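Local coordinates for esterase family protein (PDB 6VHD) that probably acts as a serine esterase of the esterase D family, hydrolysing carboxylic esters and cleaving S-formylglutathione to formate and glutathione, at residues A[145-150]-A[201-206]. Numbering follows the deposited sequence.
With 6WG ((2~{R})-2-phenylpiperidine-1-carbaldehyde), chain E.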
loop_
_atom_site.group_PDB
_atom_site.type_symbol
_atom_site.label_atom_id
_atom_site.label_comp_id
_atom_site.label_asym_id
_atom_site.label_seq_id
_atom_site.Cartn_x
_atom_site.Cartn_y
_atom_site.Cartn_z
ATOM N N PRO A 145 12.383 3.020 -25.806
ATOM C CA PRO A 145 10.996 2.670 -26.162
ATOM C C PRO A 145 10.851 1.164 -26.356
ATOM O O PRO A 145 11.606 0.543 -27.109
ATOM C CB PRO A 145 10.756 3.429 -27.482
ATOM C CG PRO A 145 11.922 4.401 -27.616
ATOM C CD PRO A 145 13.070 3.739 -26.894
ATOM N N LEU A 146 9.872 0.576 -25.673
ATOM C CA LEU A 146 9.557 -0.843 -25.795
ATOM C C LEU A 146 8.205 -0.994 -26.469
ATOM O O LEU A 146 7.213 -0.428 -25.993
ATOM C CB LEU A 146 9.505 -1.527 -24.423
ATOM C CG LEU A 146 10.691 -1.385 -23.485
ATOM C CD1 LEU A 146 10.286 -1.888 -22.117
ATOM C CD2 LEU A 146 11.808 -2.221 -24.049
ATOM N N SER A 147 8.159 -1.766 -27.556
ATOM C CA SER A 147 6.919 -1.988 -28.288
ATOM C C SER A 147 6.143 -0.681 -28.460
ATOM O O SER A 147 4.946 -0.594 -28.185
ATOM C CB SER A 147 6.075 -3.044 -27.580
ATOM O OG SER A 147 6.886 -4.143 -27.197
ATOM N N ALA A 148 6.856 0.359 -28.892
ATOM C CA ALA A 148 6.317 1.708 -28.896
ATOM C C ALA A 148 5.354 1.943 -30.057
ATOM O O ALA A 148 5.366 1.247 -31.074
ATOM C CB ALA A 148 7.442 2.736 -28.979
ATOM N N VAL A 149 4.507 2.952 -29.878
ATOM C CA VAL A 149 3.710 3.528 -30.949
ATOM C C VAL A 149 4.472 4.749 -31.433
ATOM O O VAL A 149 4.681 5.702 -30.675
ATOM C CB VAL A 149 2.303 3.922 -30.482
ATOM C CG1 VAL A 149 1.422 4.212 -31.689
ATOM C CG2 VAL A 149 1.707 2.852 -29.608
ATOM N N PHE A 150 4.936 4.701 -32.676
ATOM C CA PHE A 150 5.603 5.837 -33.297
ATOM C C PHE A 150 4.700 6.583 -34.269
ATOM O O PHE A 150 4.848 7.797 -34.438
ATOM C CB PHE A 150 6.888 5.377 -34.006
ATOM C CG PHE A 150 7.949 4.863 -33.056
ATOM C CD1 PHE A 150 8.548 5.714 -32.140
ATOM C CD2 PHE A 150 8.339 3.532 -33.076
ATOM C CE1 PHE A 150 9.515 5.250 -31.269
ATOM C CE2 PHE A 150 9.308 3.064 -32.211
ATOM C CZ PHE A 150 9.898 3.920 -31.307
ATOM N N ILE A 201 15.787 0.754 -28.970
ATOM C CA ILE A 201 14.394 0.515 -29.324
ATOM C C ILE A 201 14.219 -0.992 -29.407
ATOM O O ILE A 201 14.997 -1.674 -30.089
ATOM C CB ILE A 201 14.032 1.189 -30.662
ATOM C CG1 ILE A 201 14.262 2.704 -30.591
ATOM C CG2 ILE A 201 12.601 0.866 -31.077
ATOM C CD1 ILE A 201 14.183 3.410 -31.972
ATOM N N MET A 202 13.216 -1.517 -28.705
ATOM C CA MET A 202 12.994 -2.956 -28.647
ATOM C C MET A 202 11.548 -3.263 -29.003
ATOM O O MET A 202 10.640 -2.537 -28.597
ATOM C CB MET A 202 13.322 -3.502 -27.229
ATOM C CG MET A 202 14.560 -2.862 -26.579
ATOM S SD MET A 202 14.962 -3.610 -24.980
ATOM C CE MET A 202 15.385 -5.272 -25.509
ATOM N N CYS A 203 11.340 -4.359 -29.728
ATOM C CA CYS A 203 9.996 -4.788 -30.087
ATOM C C CYS A 203 10.033 -6.252 -30.512
ATOM O O CYS A 203 10.900 -6.647 -31.292
ATOM C CB CYS A 203 9.441 -3.912 -31.219
ATOM S SG CYS A 203 7.712 -4.279 -31.589
ATOM N N GLY A 204 9.088 -7.050 -30.016
ATOM C CA GLY A 204 9.001 -8.439 -30.448
ATOM C C GLY A 204 8.482 -8.555 -31.869
ATOM O O GLY A 204 7.669 -7.754 -32.324
ATOM N N LYS A 205 8.967 -9.575 -32.583
ATOM C CA LYS A 205 8.654 -9.721 -34.003
ATOM C C LYS A 205 7.213 -10.148 -34.256
ATOM O O LYS A 205 6.732 -10.002 -35.384
ATOM C CB LYS A 205 9.609 -10.713 -34.662
ATOM C CG LYS A 205 10.932 -10.108 -35.100
ATOM C CD LYS A 205 11.845 -11.157 -35.761
ATOM C CE LYS A 205 13.288 -10.660 -35.849
ATOM N NZ LYS A 205 14.248 -11.675 -36.359
ATOM N N GLN A 206 6.519 -10.686 -33.255
ATOM C CA GLN A 206 5.099 -11.091 -33.425
ATOM C C GLN A 206 4.172 -9.974 -32.950
ATOM O O GLN A 206 2.964 -10.149 -32.995
ATOM C CB GLN A 206 4.755 -12.326 -32.605
ATOM C CG GLN A 206 5.373 -13.605 -33.121
ATOM C CD GLN A 206 6.865 -13.610 -32.948
ATOM O OE1 GLN A 206 7.376 -13.591 -31.840
ATOM N NE2 GLN A 206 7.573 -13.643 -34.059
HETATM C C4 6WG E . -1.774 0.100 -29.264
HETATM C C7 6WG E . -1.939 -0.527 -27.875
HETATM C C6 6WG E . -1.950 -0.155 -31.648
HETATM C C9 6WG E . -2.354 -2.483 -26.609
HETATM C C8 6WG E . -1.356 -1.904 -27.619
HETATM C C1 6WG E . -1.605 1.181 -31.803
HETATM C C2 6WG E . -1.361 1.967 -30.687
HETATM C C3 6WG E . -1.459 1.433 -29.417
HETATM C C5 6WG E . -2.043 -0.690 -30.373
HETATM C C10 6WG E . -3.351 -1.444 -26.043
HETATM C C11 6WG E . -2.761 -0.049 -25.728
HETATM N N1 6WG E . -1.711 0.273 -26.681
HETATM C C12 6WG E . -0.388 0.370 -26.046
HETATM O O1 6WG E . -0.347 0.971 -24.828
HETATM O O HOH W 1 6.743 -6.553 -28.392
HETATM O O HOH W 2 9.468 0.344 -29.526
#
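L146 and M202 lie side by side where two neighbouring parallel strands of the alpha/beta-hydrolase sheet, 142-146 and 198-202, reach their C-terminal ends. Their side chains point the same way, towards helix 238-253. The L146 methyl CD2 sits 3.6 Å from M202 SD and touches M202 CB and CG. M202 bends at chi3 (65°), which swings CE away beyond the sulfur. M202 bonds to both residues flanking L146: its N donates to P145 O at 3.1 Å, and its O accepts from S147 N, in the carbonyl plane, at 2.8 Å. On the other face, I201 CG1 meets P145 CD at 4.0 Å. Its CG2 lies anti to the backbone N and reaches the edge of the F150 ring, 4.1 Å from CZ. A148 CB lies over one face of that ring, toward its rim; F216 stacks with it. The loops beyond enter the predicted catalytic site. S147 touches D207 and H236 of the probable charge-relay triad, and its OG is hydrogen-bonded to W241 NE1. Water 1 joins the two loops, accepting from S147 OG at 2.7 Å and from G204 N at 2.9 Å. V149 CG2 rests against the ligand's phenyl ring, 3.4 Å from 6WG C2.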